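Local coordinates for protein male-specific lethal-3 (Drosophila melanogaster, PDB 3M9Q), which reads a trimethylated lysine on the histone H3 tail through its chromodomain, as part of the male-specific lethal complex that raises X-chromosome transcription in males, at residues S34-S42 and L91-A99. The protein carries 1 engineered substitution. Residues are numbered along the deposited sequence; the frame is centred on the assembly and turned at random.
Sequences SKARVLYTS and LQRELAEAA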
loop_
_atom_site.group_PDB
_atom_site.type_symbol
_atom_site.label_atom_id
_atom_site.label_comp_id
_atom_site.label_asym_id
_atom_site.label_seq_id
_atom_site.Cartn_x
_atom_site.Cartn_y
_atom_site.Cartn_z
ATOM N N SER A 34 11.643 -1.124 -11.745
ATOM C CA SER A 34 12.445 -2.025 -12.581
ATOM C C SER A 34 12.020 -3.479 -12.408
ATOM O O SER A 34 12.478 -4.356 -13.136
ATOM C CB SER A 34 13.947 -1.884 -12.280
ATOM O OG SER A 34 14.277 -2.440 -11.006
ATOM N N LYS A 35 11.142 -3.715 -11.445
ATOM C CA LYS A 35 10.744 -5.076 -11.089
ATOM C C LYS A 35 9.391 -5.451 -11.658
ATOM O O LYS A 35 8.494 -4.625 -11.760
ATOM C CB LYS A 35 10.719 -5.237 -9.565
ATOM C CG LYS A 35 12.050 -4.960 -8.905
ATOM C CD LYS A 35 13.155 -5.865 -9.437
ATOM C CE LYS A 35 14.476 -5.659 -8.702
ATOM N NZ LYS A 35 15.168 -4.392 -9.075
ATOM N N ALA A 36 9.246 -6.717 -12.018
ATOM C CA ALA A 36 7.915 -7.255 -12.329
ATOM C C ALA A 36 6.985 -6.922 -11.162
ATOM O O ALA A 36 7.355 -7.035 -9.991
ATOM C CB ALA A 36 7.978 -8.756 -12.563
ATOM N N ARG A 37 5.775 -6.483 -11.474
ATOM C CA ARG A 37 4.862 -5.998 -10.431
ATOM C C ARG A 37 4.446 -7.128 -9.511
ATOM O O ARG A 37 4.071 -8.206 -9.951
ATOM C CB ARG A 37 3.643 -5.295 -11.039
ATOM C CG ARG A 37 4.012 -3.919 -11.572
ATOM C CD ARG A 37 2.926 -3.221 -12.376
ATOM N NE ARG A 37 1.838 -2.630 -11.595
ATOM C CZ ARG A 37 1.963 -1.795 -10.567
ATOM N NH1 ARG A 37 0.863 -1.326 -9.997
ATOM N NH2 ARG A 37 3.152 -1.450 -10.081
ATOM N N VAL A 38 4.556 -6.866 -8.216
ATOM C CA VAL A 38 4.147 -7.805 -7.168
ATOM C C VAL A 38 3.533 -7.026 -6.018
ATOM O O VAL A 38 3.730 -5.819 -5.885
ATOM C CB VAL A 38 5.321 -8.680 -6.641
ATOM C CG1 VAL A 38 5.810 -9.664 -7.716
ATOM C CG2 VAL A 38 6.459 -7.818 -6.113
ATOM N N LEU A 39 2.792 -7.754 -5.188
ATOM C CA LEU A 39 2.086 -7.204 -4.029
ATOM C C LEU A 39 2.591 -7.814 -2.741
ATOM O O LEU A 39 2.788 -9.024 -2.646
ATOM C CB LEU A 39 0.588 -7.475 -4.140
ATOM C CG LEU A 39 -0.146 -6.666 -5.208
ATOM C CD1 LEU A 39 -1.447 -7.358 -5.631
ATOM C CD2 LEU A 39 -0.404 -5.230 -4.726
ATOM N N TYR A 40 2.781 -6.963 -1.745
ATOM C CA TYR A 40 3.211 -7.391 -0.413
ATOM C C TYR A 40 2.097 -7.250 0.597
ATOM O O TYR A 40 1.472 -6.194 0.707
ATOM C CB TYR A 40 4.399 -6.552 0.051
ATOM C CG TYR A 40 5.602 -6.661 -0.867
ATOM C CD1 TYR A 40 6.301 -7.852 -1.000
ATOM C CD2 TYR A 40 6.014 -5.591 -1.635
ATOM C CE1 TYR A 40 7.398 -7.952 -1.858
ATOM C CE2 TYR A 40 7.107 -5.683 -2.481
ATOM C CZ TYR A 40 7.794 -6.853 -2.584
ATOM O OH TYR A 40 8.882 -6.952 -3.434
ATOM N N THR A 41 1.864 -8.305 1.360
ATOM C CA THR A 41 0.886 -8.276 2.450
ATOM C C THR A 41 1.419 -7.386 3.560
ATOM O O THR A 41 2.534 -7.564 4.042
ATOM C CB THR A 41 0.618 -9.690 2.967
ATOM O OG1 THR A 41 0.313 -10.529 1.842
ATOM C CG2 THR A 41 -0.527 -9.716 3.963
ATOM N N SER A 42 0.613 -6.400 3.924
ATOM C CA SER A 42 1.042 -5.310 4.798
ATOM C C SER A 42 -0.022 -4.964 5.830
ATOM O O SER A 42 -1.187 -5.318 5.690
ATOM C CB SER A 42 1.328 -4.070 3.942
ATOM O OG SER A 42 2.230 -4.358 2.882
ATOM N N LEU A 91 -4.880 -12.000 -7.268
ATOM C CA LEU A 91 -3.991 -11.177 -8.102
ATOM C C LEU A 91 -2.564 -11.262 -7.574
ATOM O O LEU A 91 -1.610 -11.446 -8.330
ATOM C CB LEU A 91 -4.464 -9.722 -8.141
ATOM C CG LEU A 91 -3.554 -8.736 -8.877
ATOM C CD1 LEU A 91 -3.411 -9.121 -10.347
ATOM C CD2 LEU A 91 -4.091 -7.323 -8.744
ATOM N N GLN A 92 -2.426 -11.158 -6.260
ATOM C CA GLN A 92 -1.105 -11.248 -5.636
ATOM C C GLN A 92 -0.424 -12.577 -5.995
ATOM O O GLN A 92 0.756 -12.619 -6.338
ATOM C CB GLN A 92 -1.247 -11.078 -4.125
ATOM C CG GLN A 92 0.037 -11.260 -3.338
ATOM C CD GLN A 92 -0.215 -11.110 -1.859
ATOM O OE1 GLN A 92 -1.284 -11.497 -1.372
ATOM N NE2 GLN A 92 0.733 -10.511 -1.139
ATOM N N ARG A 93 -1.182 -13.666 -5.936
ATOM C CA ARG A 93 -0.628 -14.991 -6.234
ATOM C C ARG A 93 -0.241 -15.108 -7.706
ATOM O O ARG A 93 0.778 -15.694 -8.057
ATOM C CB ARG A 93 -1.610 -16.097 -5.831
ATOM C CG ARG A 93 -1.729 -16.234 -4.316
ATOM C CD ARG A 93 -2.916 -17.053 -3.859
ATOM N NE ARG A 93 -2.784 -18.484 -4.146
ATOM C CZ ARG A 93 -2.179 -19.363 -3.353
ATOM N NH1 ARG A 93 -1.575 -18.977 -2.240
ATOM N NH2 ARG A 93 -2.152 -20.632 -3.692
ATOM N N GLU A 94 -1.058 -14.520 -8.562
ATOM C CA GLU A 94 -0.815 -14.533 -10.006
ATOM C C GLU A 94 0.461 -13.772 -10.340
ATOM O O GLU A 94 1.306 -14.236 -11.106
ATOM C CB GLU A 94 -2.007 -13.906 -10.731
ATOM C CG GLU A 94 -1.827 -13.740 -12.227
ATOM C CD GLU A 94 -3.106 -13.285 -12.909
ATOM O OE1 GLU A 94 -4.146 -13.957 -12.732
ATOM O OE2 GLU A 94 -3.069 -12.260 -13.619
ATOM N N LEU A 95 0.587 -12.597 -9.745
ATOM C CA LEU A 95 1.752 -11.738 -9.979
ATOM C C LEU A 95 3.027 -12.391 -9.458
ATOM O O LEU A 95 4.091 -12.313 -10.081
ATOM C CB LEU A 95 1.568 -10.373 -9.323
ATOM C CG LEU A 95 0.526 -9.453 -9.951
ATOM C CD1 LEU A 95 0.386 -8.180 -9.112
ATOM C CD2 LEU A 95 0.923 -9.129 -11.390
ATOM N N ALA A 96 2.905 -13.060 -8.325
ATOM C CA ALA A 96 4.070 -13.676 -7.686
ATOM C C ALA A 96 4.606 -14.781 -8.577
ATOM O O ALA A 96 5.816 -14.926 -8.760
ATOM C CB ALA A 96 3.722 -14.225 -6.308
ATOM N N GLU A 97 3.697 -15.536 -9.168
ATOM C CA GLU A 97 4.072 -16.623 -10.073
ATOM C C GLU A 97 4.704 -16.050 -11.337
ATOM O O GLU A 97 5.693 -16.574 -11.854
ATOM C CB GLU A 97 2.838 -17.467 -10.413
ATOM C CG GLU A 97 3.068 -18.666 -11.302
ATOM C CD GLU A 97 1.769 -19.413 -11.504
ATOM O OE1 GLU A 97 0.992 -19.016 -12.396
ATOM O OE2 GLU A 97 1.500 -20.361 -10.738
ATOM N N ALA A 98 4.138 -14.961 -11.829
ATOM C CA ALA A 98 4.590 -14.395 -13.105
ATOM C C ALA A 98 5.988 -13.858 -12.925
ATOM O O ALA A 98 6.808 -13.874 -13.848
ATOM C CB ALA A 98 3.655 -13.292 -13.586
ATOM N N ALA A 99 6.263 -13.370 -11.730
ATOM C CA ALA A 99 7.558 -12.760 -11.453
ATOM C C ALA A 99 8.633 -13.840 -11.522
ATOM O O ALA A 99 9.815 -13.542 -11.687
ATOM C CB ALA A 99 7.560 -12.090 -10.095
HETATM O O HOH W 1 4.738 -10.145 -11.706
HETATM O O HOH W 2 2.605 -10.551 -5.826
#
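The carboxamide nitrogen of Gln-92 donates to two acceptors on 34-42. NE2 reaches Leu-39 O at 3.0 Å, standing above that carbonyl's plane rather than on a lone pair, and Thr-41 OG1 at 3.0 Å with the straighter N-H...O angle, 166°. Both oxygens lie close to the amide plane, so the pair fixes the flat group's rotation. The chain reaches this far because CG is anti to the backbone N (chi1 175°) and the rest is extended; its CG meets Leu-39 CB at 3.9 Å on the way. With the carboxamide gone, as in an alanine here, Leu-39 O and Thr-41 OG1 would probably lose the donor they share and a gap would open beside Leu-39 CB.

Apolar contacts continue along the helix. Leu-39 CD1 packs on the backbone of Gln-92 and touches Leu-91 CD2 and, at 4.0 Å, Leu-95 CD1. Val-38 CG1 meets Ala-99 CB at 3.8 Å. Leu-95 CB instead lies against a polar atom, Arg-37 O, at 3.4 Å.

Two waters bridge the backbones in the next layer. One donates to both Arg-37 O and Leu-95 O; the other accepts from Leu-39 N and donates to Gln-92 O at 2.8 Å. Both helix carbonyls also accept the regular helical bonds, from Ala-99 N and Ala-96 N, so each water adds a second donor.

This is a surface contact that lays the C-terminal helix 86-100 of the chromodomain across the start of strand 39-51; the axes of strand 39-42 and helix 91-99 approach to 8.7 Å, with 134° between their N-to-C directions. Strand 25-29 pairs beside this strand, and its Tyr-29, with Leu-82 of strand 81-83, packs against both Leu-39 and Leu-91, joining the helix to the antiparallel sheet.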